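Local coordinates for ErfK/YbiS/YcfS/YnhG family protein (Xylanimonas cellulosilytica, PDB 4LPQ) that probably cross-links peptidoglycan as an L,D-transpeptidase during cell-wall synthesis, through a YkuD-type catalytic domain that follows a putative peptidoglycan-binding domain, at residues Y41-Q46 with S170-Y175; G31-K36 with R183-A188; L58-V63 with D93-L98; R107-S112 with M189-D194. All blocks are in the same frame, centred on the assembly; numbering follows the deposited sequence.

Interaction 1 (Y41-Q46 with S170-Y175)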
loop_
_atom_site.group_PDB
_atom_site.type_symbol
_atom_site.label_atom_id
_atom_site.label_comp_id
_atom_site.label_asym_id
_atom_site.label_seq_id
_atom_site.Cartn_x
_atom_site.Cartn_y
_atom_site.Cartn_z
ATOM N N TYR A 41 -12.470 -8.699 -10.842
ATOM C CA TYR A 41 -11.242 -8.694 -10.039
ATOM C C TYR A 41 -10.044 -8.453 -10.959
ATOM O O TYR A 41 -9.461 -9.384 -11.521
ATOM C CB TYR A 41 -11.153 -9.957 -9.258
ATOM C CG TYR A 41 -10.083 -10.090 -8.211
ATOM C CD1 TYR A 41 -8.847 -9.499 -8.340
ATOM C CD2 TYR A 41 -10.303 -10.853 -7.066
ATOM C CE1 TYR A 41 -7.814 -9.762 -7.449
ATOM C CE2 TYR A 41 -9.314 -11.132 -6.151
ATOM C CZ TYR A 41 -8.074 -10.566 -6.339
ATOM O OH TYR A 41 -7.036 -10.814 -5.452
ATOM N N GLY A 42 -9.721 -7.170 -11.130
ATOM C CA GLY A 42 -8.600 -6.708 -11.847
ATOM C C GLY A 42 -7.465 -6.210 -11.019
ATOM O O GLY A 42 -7.339 -6.582 -9.840
ATOM N N TRP A 43 -6.599 -5.402 -11.620
ATOM C CA TRP A 43 -5.407 -4.924 -10.954
ATOM C C TRP A 43 -5.658 -4.156 -9.677
ATOM O O TRP A 43 -4.937 -4.304 -8.670
ATOM C CB TRP A 43 -4.551 -4.133 -11.946
ATOM C CG TRP A 43 -3.179 -3.829 -11.580
ATOM C CD1 TRP A 43 -2.057 -4.467 -11.970
ATOM C CD2 TRP A 43 -2.741 -2.698 -10.821
ATOM N NE1 TRP A 43 -0.929 -3.880 -11.431
ATOM C CE2 TRP A 43 -1.339 -2.769 -10.733
ATOM C CE3 TRP A 43 -3.401 -1.652 -10.149
ATOM C CZ2 TRP A 43 -0.575 -1.862 -10.031
ATOM C CZ3 TRP A 43 -2.613 -0.696 -9.478
ATOM C CH2 TRP A 43 -1.230 -0.855 -9.404
ATOM N N ALA A 44 -6.668 -3.255 -9.741
ATOM C CA ALA A 44 -6.970 -2.419 -8.601
ATOM C C ALA A 44 -7.480 -3.250 -7.418
ATOM O O ALA A 44 -7.109 -3.051 -6.258
ATOM C CB ALA A 44 -7.965 -1.351 -8.996
ATOM N N THR A 45 -8.310 -4.225 -7.738
ATOM C CA THR A 45 -8.786 -5.121 -6.724
ATOM C C THR A 45 -7.666 -5.952 -6.124
ATOM O O THR A 45 -7.591 -6.193 -4.921
ATOM C CB THR A 45 -9.931 -6.046 -7.266
ATOM O OG1 THR A 45 -11.021 -5.245 -7.661
ATOM C CG2 THR A 45 -10.414 -7.034 -6.228
ATOM N N GLN A 46 -6.707 -6.346 -6.987
ATOM C CA GLN A 46 -5.545 -7.069 -6.502
ATOM C C GLN A 46 -4.808 -6.307 -5.454
ATOM O O GLN A 46 -4.362 -6.884 -4.437
ATOM C CB GLN A 46 -4.631 -7.432 -7.692
ATOM C CG GLN A 46 -3.435 -8.265 -7.320
ATOM C CD GLN A 46 -3.903 -9.612 -7.021
ATOM O OE1 GLN A 46 -3.851 -10.472 -7.835
ATOM N NE2 GLN A 46 -4.348 -9.817 -5.792
ATOM N N SER A 170 4.382 1.587 -11.018
ATOM C CA SER A 170 3.635 0.629 -11.804
ATOM C C SER A 170 3.461 -0.738 -11.199
ATOM O O SER A 170 2.583 -1.476 -11.623
ATOM C CB SER A 170 4.331 0.420 -13.170
ATOM O OG SER A 170 5.665 -0.088 -12.946
ATOM N N SER A 171 4.325 -1.095 -10.288
ATOM C CA SER A 171 4.347 -2.435 -9.653
ATOM C C SER A 171 4.592 -2.290 -8.165
ATOM O O SER A 171 5.611 -1.751 -7.696
ATOM C CB SER A 171 5.373 -3.326 -10.281
ATOM O OG SER A 171 5.309 -4.638 -9.673
ATOM N N ILE A 172 3.680 -2.883 -7.418
ATOM C CA ILE A 172 3.687 -2.852 -5.953
ATOM C C ILE A 172 3.453 -4.313 -5.502
ATOM O O ILE A 172 2.318 -4.680 -5.189
ATOM C CB ILE A 172 2.666 -1.888 -5.391
ATOM C CG1 ILE A 172 2.736 -0.528 -6.050
ATOM C CG2 ILE A 172 2.903 -1.747 -3.912
ATOM C CD1 ILE A 172 1.735 -0.357 -7.178
ATOM N N PRO A 173 4.534 -5.111 -5.475
ATOM C CA PRO A 173 4.332 -6.507 -5.252
ATOM C C PRO A 173 4.159 -6.883 -3.769
ATOM O O PRO A 173 4.154 -6.013 -2.892
ATOM C CB PRO A 173 5.571 -7.118 -5.750
ATOM C CG PRO A 173 6.520 -6.114 -5.909
ATOM C CD PRO A 173 5.908 -4.818 -5.905
ATOM N N THR A 174 3.954 -8.159 -3.520
ATOM C CA THR A 174 3.743 -8.665 -2.216
ATOM C C THR A 174 4.976 -8.847 -1.331
ATOM O O THR A 174 4.864 -9.287 -0.189
ATOM C CB THR A 174 3.005 -9.984 -2.261
ATOM O OG1 THR A 174 3.799 -10.923 -2.981
ATOM C CG2 THR A 174 1.620 -9.914 -2.865
ATOM N N TYR A 175 6.124 -8.501 -1.865
ATOM C CA TYR A 175 7.379 -8.470 -1.137
ATOM C C TYR A 175 8.019 -7.117 -1.351
ATOM O O TYR A 175 7.666 -6.384 -2.284
ATOM C CB TYR A 175 8.293 -9.617 -1.675
ATOM C CG TYR A 175 8.640 -9.510 -3.141
ATOM C CD1 TYR A 175 9.722 -8.810 -3.579
ATOM C CD2 TYR A 175 7.823 -10.069 -4.112
ATOM C CE1 TYR A 175 10.025 -8.679 -4.910
ATOM C CE2 TYR A 175 8.101 -9.924 -5.482
ATOM C CZ TYR A 175 9.245 -9.245 -5.875
ATOM O OH TYR A 175 9.534 -9.120 -7.205
HETATM O O HOH W 1 1.947 -4.185 -11.640
#
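A chi1 of -166°, which sets CG opposite the backbone N, sends the Trp43 indole off the first turn of helix 43-56, while chi1 of -49° and a chi2 of 96° turn the CG1 arm of Ile172 so that CD1 meets the ring. This is a domain-domain contact: the helix belongs to the putative peptidoglycan-binding domain, and 170-175 lies in the loop of the YkuD-type catalytic domain between strands 164-168 and 182-184. Gly42 is the N-cap residue of the helix, and its carbonyl O takes the first-turn bond from Gln46 N. The two side chains cross at about a right angle. Ile172 CD1 touches the benzene edge of the indole near the ring plane, 3.7 Å from Trp43 CH2, and Ser170 O lies obliquely to the ring, 3.6 Å from Trp43 CZ2. The loop follows the strand that carries His167, the predicted proton donor/acceptor, whose side chain is about 8 Å from that of Ile172. No direct hydrogen bond joins the segments; instead one water, in the indole plane, accepts from Trp43 NE1 at 2.9 Å and donates to Ser170 O at 2.8 Å.

Interaction 2 (G31-K36 with R183-A188)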
loop_
_atom_site.group_PDB
_atom_site.type_symbol
_atom_site.label_atom_id
_atom_site.label_comp_id
_atom_site.label_asym_id
_atom_site.label_seq_id
_atom_site.Cartn_x
_atom_site.Cartn_y
_atom_site.Cartn_z
ATOM N N GLY A 31 -12.078 -0.031 4.625
ATOM C CA GLY A 31 -11.037 0.952 4.437
ATOM C C GLY A 31 -9.824 0.564 3.649
ATOM O O GLY A 31 -8.879 1.321 3.522
ATOM N N TYR A 32 -9.872 -0.629 3.039
ATOM C CA TYR A 32 -8.797 -1.046 2.157
ATOM C C TYR A 32 -9.001 -0.313 0.852
ATOM O O TYR A 32 -10.102 -0.288 0.318
ATOM C CB TYR A 32 -8.829 -2.576 1.987
ATOM C CG TYR A 32 -8.461 -3.215 3.305
ATOM C CD1 TYR A 32 -9.423 -3.448 4.292
ATOM C CD2 TYR A 32 -7.145 -3.513 3.649
ATOM C CE1 TYR A 32 -9.085 -3.945 5.511
ATOM C CE2 TYR A 32 -6.775 -3.982 4.912
ATOM C CZ TYR A 32 -7.770 -4.214 5.861
ATOM O OH TYR A 32 -7.384 -4.732 7.054
ATOM N N PHE A 33 -7.964 0.311 0.315
ATOM C CA PHE A 33 -8.144 1.245 -0.800
ATOM C C PHE A 33 -8.565 0.546 -2.056
ATOM O O PHE A 33 -7.856 -0.305 -2.601
ATOM C CB PHE A 33 -6.823 1.964 -1.072
ATOM C CG PHE A 33 -6.952 2.974 -2.185
ATOM C CD1 PHE A 33 -7.586 4.169 -1.956
ATOM C CD2 PHE A 33 -6.604 2.657 -3.439
ATOM C CE1 PHE A 33 -7.803 5.053 -3.008
ATOM C CE2 PHE A 33 -6.773 3.519 -4.450
ATOM C CZ PHE A 33 -7.379 4.708 -4.271
ATOM N N ILE A 34 -9.743 0.941 -2.521
ATOM C CA ILE A 34 -10.366 0.426 -3.744
ATOM C C ILE A 34 -11.438 1.456 -4.128
ATOM O O ILE A 34 -12.261 1.891 -3.285
ATOM C CB ILE A 34 -10.958 -0.991 -3.544
ATOM C CG1 ILE A 34 -11.352 -1.622 -4.872
ATOM C CG2 ILE A 34 -12.062 -1.052 -2.531
ATOM C CD1 ILE A 34 -11.747 -3.101 -4.698
ATOM N N LEU A 35 -11.503 1.805 -5.358
ATOM C CA LEU A 35 -12.429 2.827 -5.865
ATOM C C LEU A 35 -13.758 2.302 -6.390
ATOM O O LEU A 35 -14.767 3.019 -6.340
ATOM C CB LEU A 35 -11.731 3.662 -6.954
ATOM C CG LEU A 35 -10.543 4.459 -6.572
ATOM C CD1 LEU A 35 -9.991 5.250 -7.734
ATOM C CD2 LEU A 35 -10.924 5.384 -5.462
ATOM N N LYS A 36 -13.772 1.073 -6.979
ATOM C CA LYS A 36 -14.934 0.545 -7.711
ATOM C C LYS A 36 -15.289 -0.828 -7.250
ATOM O O LYS A 36 -14.437 -1.711 -7.069
ATOM C CB LYS A 36 -14.553 0.368 -9.174
ATOM C CG LYS A 36 -14.429 1.602 -9.986
ATOM C CD LYS A 36 -14.651 1.305 -11.462
ATOM C CE LYS A 36 -13.638 0.284 -11.941
ATOM N NZ LYS A 36 -13.443 0.529 -13.375
ATOM N N ARG A 183 6.608 2.421 -2.360
ATOM C CA ARG A 183 5.744 2.447 -3.507
ATOM C C ARG A 183 4.280 2.127 -3.105
ATOM O O ARG A 183 4.071 1.222 -2.295
ATOM C CB ARG A 183 6.135 1.295 -4.506
ATOM C CG ARG A 183 7.499 1.402 -5.000
ATOM C CD ARG A 183 7.671 0.144 -5.845
ATOM N NE ARG A 183 8.939 0.220 -6.375
ATOM C CZ ARG A 183 9.451 -0.685 -7.133
ATOM N NH1 ARG A 183 8.710 -1.735 -7.534
ATOM N NH2 ARG A 183 10.684 -0.494 -7.458
ATOM N N VAL A 184 3.375 2.797 -3.755
ATOM C CA VAL A 184 1.927 2.526 -3.717
ATOM C C VAL A 184 1.384 2.678 -5.135
ATOM O O VAL A 184 2.096 3.156 -6.013
ATOM C CB VAL A 184 1.167 3.432 -2.726
ATOM C CG1 VAL A 184 1.733 3.257 -1.303
ATOM C CG2 VAL A 184 1.210 4.875 -3.181
ATOM N N SER A 185 0.135 2.309 -5.386
ATOM C CA SER A 185 -0.434 2.520 -6.720
ATOM C C SER A 185 -0.569 3.991 -7.066
ATOM O O SER A 185 -0.695 4.827 -6.154
ATOM C CB SER A 185 -1.779 1.830 -6.893
ATOM O OG SER A 185 -2.799 2.486 -6.139
ATOM N N ASN A 186 -0.610 4.318 -8.332
ATOM C CA ASN A 186 -0.852 5.711 -8.705
ATOM C C ASN A 186 -2.195 6.242 -8.171
ATOM O O ASN A 186 -2.269 7.344 -7.738
ATOM C CB ASN A 186 -0.728 5.874 -10.210
ATOM C CG ASN A 186 0.649 5.710 -10.764
ATOM O OD1 ASN A 186 1.628 5.645 -10.098
ATOM N ND2 ASN A 186 0.665 5.648 -12.067
ATOM N N ALA A 187 -3.225 5.371 -8.228
ATOM C CA ALA A 187 -4.512 5.744 -7.716
ATOM C C ALA A 187 -4.468 6.053 -6.226
ATOM O O ALA A 187 -5.081 6.995 -5.753
ATOM C CB ALA A 187 -5.520 4.692 -8.047
ATOM N N ALA A 188 -3.786 5.193 -5.468
ATOM C CA ALA A 188 -3.646 5.430 -4.031
ATOM C C ALA A 188 -2.879 6.746 -3.814
ATOM O O ALA A 188 -3.249 7.521 -2.934
ATOM C CB ALA A 188 -2.948 4.260 -3.311
#
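Phe33 lays one face of its ring against the first turn of helix 186-196, joining the loop after helix 18-30 of the putative peptidoglycan-binding domain to the catalytic domain. That loop opens with a Schellman motif at Gly31. The tight part is at the ring: Ala188 CA sits 4.0 Å from the Phe33 centroid, 22° off the normal, a CH-pi contact. Phe33 CD2 also meets Ala188 CB at 4.0 Å. Around the rim, Phe33 CZ approaches Ala187 O at 3.6 Å, obliquely to the ring. Toward solvent the contact thins out: the CB of exposed Leu35 is directed toward the helix, but the nearest approach is 4.5 Å, from Leu35 CD1 to Ala187 CB. Trp191 and Ile109 of the catalytic domain also pack against the Phe33 ring. With an alanine here, the start of the helix would probably lose the cover over Ala187 and Ala188, and a gap would open. The turn beneath the ring is fixed by its N-cap, Ser185, whose OG accepts from Ala188 N at 3.0 Å with an N-H...O angle of 160°.

Interaction 3 (L58-V63 with D93-L98)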
loop_
_atom_site.group_PDB
_atom_site.type_symbol
_atom_site.label_atom_id
_atom_site.label_comp_id
_atom_site.label_asym_id
_atom_site.label_seq_id
_atom_site.Cartn_x
_atom_site.Cartn_y
_atom_site.Cartn_z
ATOM N N LEU A 58 -1.941 -12.975 6.540
ATOM C CA LEU A 58 -2.237 -14.162 5.763
ATOM C C LEU A 58 -1.316 -14.308 4.598
ATOM O O LEU A 58 -0.678 -13.348 4.145
ATOM C CB LEU A 58 -3.672 -14.028 5.254
ATOM C CG LEU A 58 -4.680 -13.818 6.357
ATOM C CD1 LEU A 58 -5.992 -13.646 5.762
ATOM C CD2 LEU A 58 -4.631 -14.960 7.391
ATOM N N TYR A 59 -1.233 -15.522 4.081
ATOM C CA TYR A 59 -0.397 -15.794 2.920
ATOM C C TYR A 59 -0.855 -14.904 1.763
ATOM O O TYR A 59 -2.050 -14.799 1.463
ATOM C CB TYR A 59 -0.534 -17.286 2.546
ATOM C CG TYR A 59 0.433 -17.801 1.513
ATOM C CD1 TYR A 59 1.756 -18.013 1.814
ATOM C CD2 TYR A 59 -0.007 -18.113 0.272
ATOM C CE1 TYR A 59 2.599 -18.524 0.844
ATOM C CE2 TYR A 59 0.809 -18.647 -0.671
ATOM C CZ TYR A 59 2.110 -18.855 -0.402
ATOM O OH TYR A 59 2.933 -19.399 -1.367
ATOM N N ARG A 60 0.109 -14.225 1.141
ATOM C CA ARG A 60 -0.207 -13.131 0.219
ATOM C C ARG A 60 -0.348 -13.661 -1.188
ATOM O O ARG A 60 0.393 -13.329 -2.085
ATOM C CB ARG A 60 0.860 -12.082 0.303
ATOM C CG ARG A 60 1.117 -11.511 1.710
ATOM C CD ARG A 60 2.409 -10.721 1.773
ATOM N NE ARG A 60 2.653 -10.326 3.148
ATOM C CZ ARG A 60 3.745 -9.630 3.554
ATOM N NH1 ARG A 60 4.573 -9.120 2.675
ATOM N NH2 ARG A 60 3.918 -9.356 4.842
ATOM N N ASP A 61 -1.351 -14.408 -1.480
ATOM C CA ASP A 61 -1.589 -15.038 -2.760
ATOM C C ASP A 61 -2.707 -14.440 -3.607
ATOM O O ASP A 61 -2.857 -14.849 -4.787
ATOM C CB ASP A 61 -1.792 -16.546 -2.620
ATOM C CG ASP A 61 -3.055 -16.898 -1.821
ATOM O OD1 ASP A 61 -3.871 -15.998 -1.518
ATOM O OD2 ASP A 61 -3.243 -18.103 -1.482
ATOM N N GLY A 62 -3.441 -13.424 -3.101
ATOM C CA GLY A 62 -4.549 -12.901 -3.865
ATOM C C GLY A 62 -5.756 -13.783 -4.002
ATOM O O GLY A 62 -6.698 -13.353 -4.641
ATOM N N VAL A 63 -5.758 -14.948 -3.387
ATOM C CA VAL A 63 -6.872 -15.884 -3.532
ATOM C C VAL A 63 -7.693 -15.810 -2.235
ATOM O O VAL A 63 -7.133 -16.096 -1.142
ATOM C CB VAL A 63 -6.411 -17.269 -3.819
ATOM C CG1 VAL A 63 -7.580 -18.258 -3.919
ATOM C CG2 VAL A 63 -5.591 -17.354 -5.092
ATOM N N ASP A 93 7.014 -4.641 8.160
ATOM C CA ASP A 93 6.824 -6.072 8.211
ATOM C C ASP A 93 5.622 -6.519 7.378
ATOM O O ASP A 93 5.665 -7.530 6.645
ATOM C CB ASP A 93 6.649 -6.563 9.639
ATOM C CG ASP A 93 7.945 -6.499 10.447
ATOM O OD1 ASP A 93 9.039 -6.137 9.935
ATOM O OD2 ASP A 93 7.812 -6.766 11.654
ATOM N N LYS A 94 4.531 -5.796 7.474
ATOM C CA LYS A 94 3.317 -6.105 6.738
ATOM C C LYS A 94 3.277 -5.536 5.331
ATOM O O LYS A 94 2.472 -5.955 4.495
ATOM C CB LYS A 94 2.060 -5.694 7.514
ATOM C CG LYS A 94 1.898 -6.465 8.803
ATOM C CD LYS A 94 0.581 -6.146 9.499
ATOM C CE LYS A 94 0.307 -7.096 10.674
ATOM N NZ LYS A 94 -1.005 -6.830 11.323
ATOM N N GLN A 95 4.161 -4.583 5.027
ATOM C CA GLN A 95 4.224 -3.960 3.722
ATOM C C GLN A 95 2.900 -3.262 3.357
ATOM O O GLN A 95 2.355 -3.411 2.244
ATOM C CB GLN A 95 4.668 -4.955 2.656
ATOM C CG GLN A 95 6.119 -5.459 2.834
ATOM C CD GLN A 95 7.104 -4.421 2.347
ATOM O OE1 GLN A 95 7.197 -4.142 1.149
ATOM N NE2 GLN A 95 7.713 -3.732 3.319
ATOM N N ILE A 96 2.383 -2.423 4.306
ATOM C CA ILE A 96 1.201 -1.615 4.100
ATOM C C ILE A 96 1.482 -0.199 4.589
ATOM O O ILE A 96 2.283 0.023 5.511
ATOM C CB ILE A 96 -0.045 -2.236 4.796
ATOM C CG1 ILE A 96 0.142 -2.379 6.280
ATOM C CG2 ILE A 96 -0.434 -3.552 4.151
ATOM C CD1 ILE A 96 -0.970 -3.061 7.037
ATOM N N LEU A 97 0.731 0.701 3.970
ATOM C CA LEU A 97 0.697 2.102 4.355
ATOM C C LEU A 97 -0.673 2.388 4.921
ATOM O O LEU A 97 -1.704 2.040 4.344
ATOM C CB LEU A 97 1.033 2.982 3.125
ATOM C CG LEU A 97 1.042 4.482 3.373
ATOM C CD1 LEU A 97 1.973 5.131 2.375
ATOM C CD2 LEU A 97 -0.361 5.057 3.188
ATOM N N LEU A 98 -0.707 3.043 6.075
ATOM C CA LEU A 98 -1.900 3.434 6.747
ATOM C C LEU A 98 -2.059 4.975 6.716
ATOM O O LEU A 98 -1.129 5.665 7.156
ATOM C CB LEU A 98 -1.920 2.976 8.195
ATOM C CG LEU A 98 -1.507 1.541 8.480
ATOM C CD1 LEU A 98 -1.564 1.238 9.969
ATOM C CD2 LEU A 98 -2.390 0.603 7.710
#
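Arg60 reaches across from the loop between helices 43-56 and 66-74 to the backbone of the hairpin turn joining strands 86-91 and 96-101, another bridge between the putative peptidoglycan-binding and catalytic domains. The turn ends in a G1 beta bulge, in which Gln95 and Ile96 both face Asp91. Arg60 is itself the centre of an inverse gamma turn. From there its side chain runs out extended from CG to NE and delivers the guanidinium to the carbonyls of the turn. NH2 of Arg60 donates to Asp93 O at 3.1 Å, with an N-H...O angle of 148°; the acceptor lies almost in the guanidinium plane, and the bond falls on a lone pair of the carbonyl. Lys94 O stands over one face of the same group, 3.7 Å from Arg60 NH2. The other terminal nitrogen, NH1, is held by Thr174 O of the catalytic domain, so two bonds to separate loops limit rotation of the guanidinium. Gln95 packs against the NH1 side by its aliphatic part. Its chain bends at chi2 (-78°), which carries the amide off toward Leu92 O and Ser113 OG, both bonded to NE2, and Lys94 NZ leads away to a hydrogen bond with Ala55 O. What stays against the arginine is Gln95 CG, 4.0 Å from Arg60 NH1.

Interaction 4 (R107-S112 with M189-D194)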
loop_
_atom_site.group_PDB
_atom_site.type_symbol
_atom_site.label_atom_id
_atom_site.label_comp_id
_atom_site.label_asym_id
_atom_site.label_seq_id
_atom_site.Cartn_x
_atom_site.Cartn_y
_atom_site.Cartn_z
ATOM N N ARG A 107 -7.491 4.703 5.661
ATOM C CA ARG A 107 -7.283 3.760 4.563
ATOM C C ARG A 107 -6.072 2.927 4.821
ATOM O O ARG A 107 -5.080 3.341 5.436
ATOM C CB ARG A 107 -7.062 4.396 3.139
ATOM C CG ARG A 107 -8.190 5.082 2.453
ATOM C CD ARG A 107 -9.391 4.218 2.094
ATOM N NE ARG A 107 -10.334 5.047 1.354
ATOM C CZ ARG A 107 -11.207 5.872 1.952
ATOM N NH1 ARG A 107 -11.266 5.994 3.266
ATOM N NH2 ARG A 107 -11.983 6.666 1.252
ATOM N N ILE A 108 -6.158 1.690 4.313
ATOM C CA ILE A 108 -5.039 0.771 4.249
ATOM C C ILE A 108 -4.673 0.631 2.769
ATOM O O ILE A 108 -5.566 0.277 1.977
ATOM C CB ILE A 108 -5.364 -0.623 4.838
ATOM C CG1 ILE A 108 -5.941 -0.559 6.237
ATOM C CG2 ILE A 108 -4.079 -1.478 4.789
ATOM C CD1 ILE A 108 -7.423 -0.471 6.314
ATOM N N ILE A 109 -3.384 0.819 2.441
ATOM C CA ILE A 109 -2.930 0.859 1.065
ATOM C C ILE A 109 -1.809 -0.168 0.898
ATOM O O ILE A 109 -0.859 -0.166 1.725
ATOM C CB ILE A 109 -2.502 2.306 0.714
ATOM C CG1 ILE A 109 -3.716 3.199 0.611
ATOM C CG2 ILE A 109 -1.720 2.361 -0.577
ATOM C CD1 ILE A 109 -3.425 4.674 0.738
ATOM N N ASN A 110 -1.897 -0.997 -0.170
ATOM C CA ASN A 110 -0.787 -1.900 -0.429
ATOM C C ASN A 110 0.472 -1.102 -0.773
ATOM O O ASN A 110 0.467 -0.165 -1.546
ATOM C CB ASN A 110 -1.173 -2.780 -1.608
ATOM C CG ASN A 110 -0.142 -3.850 -1.908
ATOM O OD1 ASN A 110 0.207 -4.609 -1.016
ATOM N ND2 ASN A 110 0.344 -3.871 -3.147
ATOM N N ALA A 111 1.615 -1.525 -0.164
ATOM C CA ALA A 111 2.896 -0.842 -0.314
ATOM C C ALA A 111 4.019 -1.836 -0.592
ATOM O O ALA A 111 3.900 -3.034 -0.305
ATOM C CB ALA A 111 3.201 0.033 0.934
ATOM N N SER A 112 5.165 -1.335 -1.109
ATOM C CA SER A 112 6.338 -2.113 -1.217
ATOM C C SER A 112 7.507 -1.230 -1.009
ATOM O O SER A 112 7.672 -0.194 -1.638
ATOM C CB SER A 112 6.389 -2.800 -2.600
ATOM O OG SER A 112 7.524 -3.638 -2.741
HETATM N N MSE A 189 -1.861 6.998 -4.586
HETATM C CA MSE A 189 -1.058 8.220 -4.422
HETATM C C MSE A 189 -1.974 9.437 -4.731
HETATM O O MSE A 189 -1.910 10.424 -3.994
HETATM C CB MSE A 189 0.161 8.187 -5.339
HETATM C CG MSE A 189 1.188 9.177 -4.848
HETATM SE SE MSE A 189 2.026 8.501 -3.172
HETATM C CE MSE A 189 2.505 10.185 -2.361
ATOM N N ASN A 190 -2.803 9.360 -5.757
ATOM C CA ASN A 190 -3.678 10.435 -6.097
ATOM C C ASN A 190 -4.667 10.703 -4.980
ATOM O O ASN A 190 -4.947 11.871 -4.651
ATOM C CB ASN A 190 -4.407 10.173 -7.434
ATOM C CG ASN A 190 -3.478 10.142 -8.632
ATOM O OD1 ASN A 190 -2.406 10.730 -8.644
ATOM N ND2 ASN A 190 -3.945 9.455 -9.671
ATOM N N TRP A 191 -5.159 9.639 -4.379
ATOM C CA TRP A 191 -6.053 9.746 -3.258
ATOM C C TRP A 191 -5.379 10.466 -2.075
ATOM O O TRP A 191 -5.960 11.411 -1.479
ATOM C CB TRP A 191 -6.661 8.423 -2.851
ATOM C CG TRP A 191 -7.591 8.493 -1.692
ATOM C CD1 TRP A 191 -8.914 8.831 -1.764
ATOM C CD2 TRP A 191 -7.273 8.370 -0.294
ATOM N NE1 TRP A 191 -9.443 8.885 -0.472
ATOM C CE2 TRP A 191 -8.453 8.618 0.440
ATOM C CE3 TRP A 191 -6.111 8.042 0.412
ATOM C CZ2 TRP A 191 -8.483 8.591 1.832
ATOM C CZ3 TRP A 191 -6.125 8.009 1.781
ATOM C CH2 TRP A 191 -7.320 8.258 2.516
ATOM N N LEU A 192 -4.165 10.067 -1.722
ATOM C CA LEU A 192 -3.392 10.702 -0.669
ATOM C C LEU A 192 -3.233 12.179 -0.953
ATOM O O LEU A 192 -3.431 12.991 -0.042
ATOM C CB LEU A 192 -2.039 10.028 -0.551
ATOM C CG LEU A 192 -2.042 8.630 0.057
ATOM C CD1 LEU A 192 -0.679 7.961 -0.118
ATOM C CD2 LEU A 192 -2.463 8.632 1.506
ATOM N N TRP A 193 -2.862 12.581 -2.189
ATOM C CA TRP A 193 -2.662 13.955 -2.529
ATOM C C TRP A 193 -3.933 14.767 -2.497
ATOM O O TRP A 193 -3.987 15.881 -1.962
ATOM C CB TRP A 193 -1.994 14.088 -3.880
ATOM C CG TRP A 193 -0.561 14.002 -3.990
ATOM C CD1 TRP A 193 0.201 12.822 -3.968
ATOM C CD2 TRP A 193 0.352 15.073 -4.293
ATOM N NE1 TRP A 193 1.503 13.122 -4.213
ATOM C CE2 TRP A 193 1.646 14.480 -4.420
ATOM C CE3 TRP A 193 0.229 16.416 -4.504
ATOM C CZ2 TRP A 193 2.762 15.192 -4.775
ATOM C CZ3 TRP A 193 1.327 17.121 -4.828
ATOM C CH2 TRP A 193 2.590 16.513 -4.996
ATOM N N ASP A 194 -4.944 14.268 -3.206
ATOM C CA ASP A 194 -6.048 15.097 -3.710
ATOM C C ASP A 194 -7.329 14.977 -2.916
ATOM O O ASP A 194 -8.109 15.867 -2.898
ATOM C CB ASP A 194 -6.330 14.803 -5.169
ATOM C CG ASP A 194 -5.191 15.049 -6.105
ATOM O OD1 ASP A 194 -4.333 15.901 -5.804
ATOM O OD2 ASP A 194 -5.168 14.312 -7.158
#
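Strand 107-110 and helix 189-194 run roughly in opposite directions but clearly inclined, 142° between them and their axes 11.0 Å apart at closest approach, where helix 186-196 packs on the sheet of the YkuD-type catalytic domain. Side chains of Arg107 and Ile109 fill the space between them, meeting Trp191 and Leu192. Arg107 crosses Trp191 at about a right angle. Its chi1 of -69° brings CG down on one face of the indole, 3.6 Å from the centroid of the six-membered ring of Trp191, a close CH-pi contact, and the bend at chi2 then carries the rest of the chain along it. There the guanidinium covers the same indole with its own face, Trp191 CZ2 lying over its centre, though the two planes are tilted 31° apart. Arg107 was modelled in two conformers, so its placement is one of two alternatives. Trp196 stacks on the indole as well. A serine in place of Trp191 would probably leave the aliphatic chain and guanidinium of Arg107 without their aromatic support and open a gap beside Ile109. Deeper in, Ile109 and Leu192 reach toward each other tip to tip, Ile109 CD1 being 4.1 Å from Leu192 CD2.

How the interactions relate
From the N terminus, 31-36 is the first segment met, and interaction 2 closes the longest loop, on 183-188. Interaction 1, from 41-46 to 170-175, nests inside it, and interaction 3, from 58-63 to 93-98, nests inside both. These three tie the putative peptidoglycan-binding domain to the catalytic domain at different points. Interaction 4 stays within the catalytic domain: it opens after interaction 3 has closed, and its segments alternate with those of interactions 1 and 2. Interactions 2 and 4 share helix 186-196, and Gly31 O to Ile108 N couples the domains there. A weak hydrogen bond from Tyr41 OH to Gly62 O joins interactions 1 and 3, while Leu97 O to Ile109 N joins 3 and 4.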